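PDB 2QML: BH2621 protein from Bacillus halodurans, which is uncharacterised but, as a GNAT-family protein, probably acts as an N-acyltransferase that transfers fatty acyl groups in siderophore biosynthesis. Local coordinates for residues A[104-109]-A[138-143]; A[83-88]-A[125-130]. All blocks are in the same frame, centred on the assembly; numbering follows the deposited sequence.

Interaction 1 of 2, residues A[104-109]-A[138-143]; sequences HDQGIH and PDTNTI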
# COMPACT_ATOMS: atom_id res chain seq x y z
N HIS A 104 14.23 1.90 -11.01
CA HIS A 104 13.08 0.99 -10.89
C HIS A 104 12.55 0.83 -9.48
O HIS A 104 11.77 -0.05 -9.21
CB HIS A 104 13.42 -0.37 -11.48
CG HIS A 104 13.73 -0.30 -12.93
ND1 HIS A 104 15.02 -0.18 -13.41
CD2 HIS A 104 12.91 -0.24 -14.00
CE1 HIS A 104 14.98 -0.10 -14.73
NE2 HIS A 104 13.71 -0.13 -15.11
N ASP A 105 12.93 1.72 -8.57
CA ASP A 105 12.38 1.67 -7.24
C ASP A 105 10.88 1.90 -7.31
O ASP A 105 10.42 2.69 -8.10
CB ASP A 105 13.00 2.75 -6.34
CG ASP A 105 14.45 2.50 -5.95
OD1 ASP A 105 15.01 1.43 -6.23
OD2 ASP A 105 14.98 3.39 -5.24
N GLN A 106 10.14 1.24 -6.43
CA GLN A 106 8.72 1.39 -6.35
C GLN A 106 8.34 1.84 -4.94
O GLN A 106 9.13 1.76 -3.99
CB GLN A 106 8.00 0.06 -6.69
CG GLN A 106 8.24 -0.47 -8.11
CD GLN A 106 7.50 -1.74 -8.29
OE1 GLN A 106 6.40 -1.86 -7.83
NE2 GLN A 106 8.07 -2.69 -8.99
N GLY A 107 7.11 2.31 -4.83
CA GLY A 107 6.50 2.70 -3.58
C GLY A 107 5.11 2.18 -3.39
O GLY A 107 4.50 1.64 -4.33
N ILE A 108 4.61 2.29 -2.16
CA ILE A 108 3.30 1.80 -1.81
C ILE A 108 2.58 2.71 -0.84
O ILE A 108 3.19 3.26 0.11
CB ILE A 108 3.36 0.36 -1.25
CG1 ILE A 108 1.94 -0.27 -1.20
CG2 ILE A 108 4.15 0.28 0.09
CD1 ILE A 108 1.30 -0.52 -2.60
N HIS A 109 1.31 2.98 -1.14
CA HIS A 109 0.41 3.64 -0.22
C HIS A 109 -0.72 2.65 0.05
O HIS A 109 -1.09 1.89 -0.85
CB HIS A 109 -0.19 4.93 -0.74
CG HIS A 109 0.80 5.98 -1.13
ND1 HIS A 109 1.62 6.61 -0.21
CD2 HIS A 109 0.98 6.62 -2.30
CE1 HIS A 109 2.33 7.54 -0.83
NE2 HIS A 109 2.02 7.52 -2.11
N PRO A 138 11.54 -7.38 -12.73
CA PRO A 138 12.96 -7.83 -12.57
C PRO A 138 13.96 -6.77 -12.10
O PRO A 138 14.83 -7.09 -11.32
CB PRO A 138 13.31 -8.37 -13.97
CG PRO A 138 11.96 -8.81 -14.50
CD PRO A 138 11.01 -7.76 -14.06
N ASP A 139 13.81 -5.53 -12.52
CA ASP A 139 14.81 -4.55 -12.13
C ASP A 139 14.49 -3.82 -10.83
O ASP A 139 15.31 -3.03 -10.37
CB ASP A 139 14.97 -3.54 -13.26
CG ASP A 139 15.52 -4.18 -14.55
OD1 ASP A 139 16.37 -5.09 -14.45
OD2 ASP A 139 15.08 -3.74 -15.65
N THR A 140 13.33 -4.09 -10.24
CA THR A 140 13.03 -3.47 -8.94
C THR A 140 13.70 -4.22 -7.80
O THR A 140 13.38 -5.37 -7.54
CB THR A 140 11.52 -3.41 -8.67
OG1 THR A 140 10.92 -2.56 -9.66
CG2 THR A 140 11.25 -2.89 -7.25
N ASN A 141 14.61 -3.54 -7.09
CA ASN A 141 15.29 -4.14 -5.93
C ASN A 141 14.85 -3.55 -4.61
O ASN A 141 15.13 -4.11 -3.56
CB ASN A 141 16.78 -3.91 -6.03
CG ASN A 141 17.36 -4.38 -7.34
OD1 ASN A 141 17.09 -5.50 -7.79
ND2 ASN A 141 18.16 -3.53 -7.98
N THR A 142 14.14 -2.44 -4.67
CA THR A 142 13.76 -1.71 -3.46
C THR A 142 12.36 -1.18 -3.57
O THR A 142 11.97 -0.64 -4.63
CB THR A 142 14.73 -0.50 -3.20
OG1 THR A 142 16.09 -0.98 -3.25
CG2 THR A 142 14.39 0.24 -1.84
N ILE A 143 11.58 -1.35 -2.50
CA ILE A 143 10.27 -0.74 -2.38
C ILE A 143 10.31 0.19 -1.16
O ILE A 143 10.83 -0.17 -0.14
CB ILE A 143 9.12 -1.76 -2.24
CG1 ILE A 143 9.01 -2.66 -3.49
CG2 ILE A 143 7.78 -1.04 -2.02
CD1 ILE A 143 8.05 -3.83 -3.37
O HOH W 1 14.98 -0.85 -7.71
O HOH W 2 17.22 0.41 -5.18
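Gln106 and Ile143 pair where the two parallel strands of a beta-alpha-beta unit begin, strands 106-112 and 142-145, joined through helix 123-135. Gln106 N donates to Thr142 O over 3.2 Å, nearly straight at 168° and in the carbonyl plane, while Ile143 CA lies 3.2 Å from Gln106 O in a CA-H...O contact. Just before the strands, the hydroxyl of Thr140 ties the two loops together. Its OG1 donates to His104 O at 2.7 Å and accepts from Gln106 NE2 at 2.9 Å, the latter bond running close to the Gln106 amide plane. With Thr140 OG1 anti to the carbonyl carbon (chi1 -64°), the hydroxyl is turned toward segment 104-109. The Gln106 side chain, extended beyond CG, crosses Thr140 at about a right angle, and its OE1 is bound by Lys134 of the connecting helix, which fixes the amide at both ends.

In the GNAT fold these are the two central parallel strands, which in relatives part further along to admit the acyl-CoA; here the pairing lies at their starts. Gln106 and Ile143 project from the same face of the sheet, where Ile143 meets Lys134 and Phe135 of the helix.

The side chains of Asp105 and Thr142 run side by side and are joined through water. One water donates to both Asp105 OD1 and Thr142 OG1, and another donates to Asp105 OD1 while accepting from Asn141 N; Asp105 OD2 is held by Tyr99, and Thr142 OG1 also bonds Glu182. At the more exposed end of the contact, Asp139 CB sits over one face of the His104 imidazole, 3.6 Å from the ring centroid, in a CH-pi contact, while the Asp139 carboxylate plane is turned 50° from the ring.

Interaction 2 of 2, residues A[83-88]-A[125-130]; sequences SYWESY and PLLLAI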
# COMPACT_ATOMS: atom_id res chain seq x y z
N SER A 83 -9.67 -2.94 1.49
CA SER A 83 -8.41 -2.21 1.47
C SER A 83 -8.17 -1.54 0.11
O SER A 83 -8.63 -2.00 -0.95
CB SER A 83 -7.26 -3.14 1.87
OG SER A 83 -7.14 -4.21 0.97
N TYR A 84 -7.46 -0.44 0.16
CA TYR A 84 -7.16 0.38 -1.00
C TYR A 84 -5.64 0.55 -1.03
O TYR A 84 -5.01 0.78 0.01
CB TYR A 84 -7.95 1.71 -0.97
CG TYR A 84 -7.52 2.77 -1.97
CD1 TYR A 84 -7.98 2.76 -3.29
CD2 TYR A 84 -6.66 3.79 -1.59
CE1 TYR A 84 -7.60 3.75 -4.20
CE2 TYR A 84 -6.31 4.76 -2.47
CZ TYR A 84 -6.76 4.72 -3.78
OH TYR A 84 -6.39 5.69 -4.66
N TRP A 85 -5.11 0.51 -2.24
CA TRP A 85 -3.69 0.48 -2.49
C TRP A 85 -3.32 1.36 -3.67
O TRP A 85 -4.01 1.37 -4.71
CB TRP A 85 -3.21 -0.97 -2.76
CG TRP A 85 -3.68 -1.95 -1.75
CD1 TRP A 85 -4.96 -2.45 -1.61
CD2 TRP A 85 -2.93 -2.47 -0.66
NE1 TRP A 85 -5.02 -3.25 -0.58
CE2 TRP A 85 -3.82 -3.30 0.08
CE3 TRP A 85 -1.60 -2.35 -0.23
CZ2 TRP A 85 -3.42 -4.00 1.22
CZ3 TRP A 85 -1.20 -3.07 0.87
CH2 TRP A 85 -2.11 -3.87 1.59
N GLU A 86 -2.26 2.13 -3.52
CA GLU A 86 -1.66 2.86 -4.63
C GLU A 86 -0.22 2.32 -4.73
O GLU A 86 0.60 2.51 -3.88
CB GLU A 86 -1.71 4.36 -4.43
CG GLU A 86 -3.10 4.91 -4.37
CD GLU A 86 -3.17 6.39 -4.02
OE1 GLU A 86 -2.11 7.01 -3.72
OE2 GLU A 86 -4.31 6.94 -4.04
N SER A 87 0.05 1.65 -5.82
CA SER A 87 1.37 1.13 -6.20
C SER A 87 1.99 2.10 -7.24
O SER A 87 1.39 2.39 -8.28
CB SER A 87 1.22 -0.27 -6.75
OG SER A 87 2.42 -0.74 -7.27
N TYR A 88 3.22 2.59 -7.01
CA TYR A 88 3.79 3.59 -7.90
C TYR A 88 5.29 3.45 -8.13
O TYR A 88 5.96 2.74 -7.39
CB TYR A 88 3.45 5.00 -7.37
CG TYR A 88 4.06 5.32 -6.01
CD1 TYR A 88 5.30 5.91 -5.92
CD2 TYR A 88 3.37 5.07 -4.81
CE1 TYR A 88 5.89 6.18 -4.68
CE2 TYR A 88 3.96 5.36 -3.56
CZ TYR A 88 5.20 5.93 -3.54
OH TYR A 88 5.83 6.24 -2.32
N PRO A 125 -0.75 -10.37 5.87
CA PRO A 125 -0.82 -11.19 4.64
C PRO A 125 -1.12 -10.36 3.37
O PRO A 125 -0.63 -10.69 2.27
CB PRO A 125 -1.96 -12.19 4.95
CG PRO A 125 -2.76 -11.57 6.05
CD PRO A 125 -1.72 -10.83 6.87
N LEU A 126 -1.91 -9.31 3.50
CA LEU A 126 -2.23 -8.46 2.36
C LEU A 126 -1.01 -7.70 1.86
O LEU A 126 -0.71 -7.71 0.67
CB LEU A 126 -3.31 -7.47 2.71
CG LEU A 126 -4.72 -8.03 2.85
CD1 LEU A 126 -5.62 -7.04 3.64
CD2 LEU A 126 -5.30 -8.42 1.47
N LEU A 127 -0.32 -7.02 2.77
CA LEU A 127 0.87 -6.29 2.40
C LEU A 127 1.96 -7.22 1.85
O LEU A 127 2.58 -6.87 0.83
CB LEU A 127 1.37 -5.48 3.60
CG LEU A 127 2.64 -4.69 3.33
CD1 LEU A 127 2.50 -3.60 2.25
CD2 LEU A 127 3.20 -4.08 4.71
N LEU A 128 2.18 -8.37 2.46
CA LEU A 128 3.18 -9.30 1.98
C LEU A 128 2.83 -9.75 0.58
O LEU A 128 3.72 -9.84 -0.27
CB LEU A 128 3.31 -10.47 2.93
CG LEU A 128 3.94 -10.18 4.30
CD1 LEU A 128 3.80 -11.40 5.17
CD2 LEU A 128 5.37 -9.79 4.21
N ALA A 129 1.55 -10.00 0.31
CA ALA A 129 1.13 -10.44 -1.04
C ALA A 129 1.39 -9.40 -2.14
O ALA A 129 1.97 -9.70 -3.21
CB ALA A 129 -0.37 -10.88 -1.05
N ILE A 130 0.97 -8.17 -1.91
CA ILE A 130 1.15 -7.12 -2.90
C ILE A 130 2.64 -6.78 -3.05
O ILE A 130 3.07 -6.52 -4.18
CB ILE A 130 0.27 -5.91 -2.62
CG1 ILE A 130 0.21 -5.01 -3.87
CG2 ILE A 130 0.71 -5.15 -1.33
CD1 ILE A 130 -0.79 -3.84 -3.84
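This is a helix-on-sheet contact in the hydrophobic core, in which Trp85 of strand 80-89 reaches across to Leu126, Leu127 and Ile130 of helix 123-135. No hydrogen bond crosses between the segments. The axes of strand segment 83-88 and helix segment 125-130 approach to 11.3 Å and run in roughly the same direction, 30° apart, and the indole fills much of that separation. Ile130 CG2 comes obliquely onto the benzo part of the ring, 3.6 Å from Trp85 CZ3, and Ile130 CD1 reaches back to Trp85 CB at 3.9 Å. With Ile130 CG1 anti to the backbone N (chi1 -165°) and the chain extended to CD1, CD1 lies toward Trp85 CB while CG2 lies toward the outer benzo carbons, both near CE3. One turn earlier, Leu126 CB lies 3.8 Å from Trp85 CZ2, its side chain crossing the indole at about a right angle, while Leu127 CD1 meets the ring edge in plane, 4.0 Å from Trp85 CZ3. The helix backbone comes close as well, with Leu127 N 3.8 Å from Trp85 CH2.

In the GNAT fold this helix covers one face of the central sheet, the face to which Ser83 and Trp85 point. The indole's rotation is fixed from its own strand: Trp85 NE1 donates to Ser83 OG at 2.8 Å, with the hydroxyl close to the ring plane, so the buried N-H is satisfied. Leu126 CD1 brushes the same hydroxyl oxygen. Phe24 also meets the Trp85 ring with its plane steeply inclined, and Leu110 of the neighbouring strand touches both Trp85 and Leu127.

Interactions 1 and 2 belong to one sheet and to the helix that covers it. Strand 80-89 runs antiparallel beside strand 106-112, and segments 83-88 and 104-109 meet directly, Gly107 N lying 2.8 Å from Tyr88 O in a probable hydrogen bond. Helix 123-135, which packs on Trp85 in interaction 2, is the crossover linking the strands of interaction 1. Its Lys134 is hydrogen-bonded to Gln106 and Gly107 as well as to Ser87. Chemistry follows position: interaction 2, near the centre of the chain, is wholly buried and apolar across the interface, whereas interaction 1, also mostly buried, relies on backbone, hydroxyl, amide and water bonds and extends to exposed Asp139 at its end.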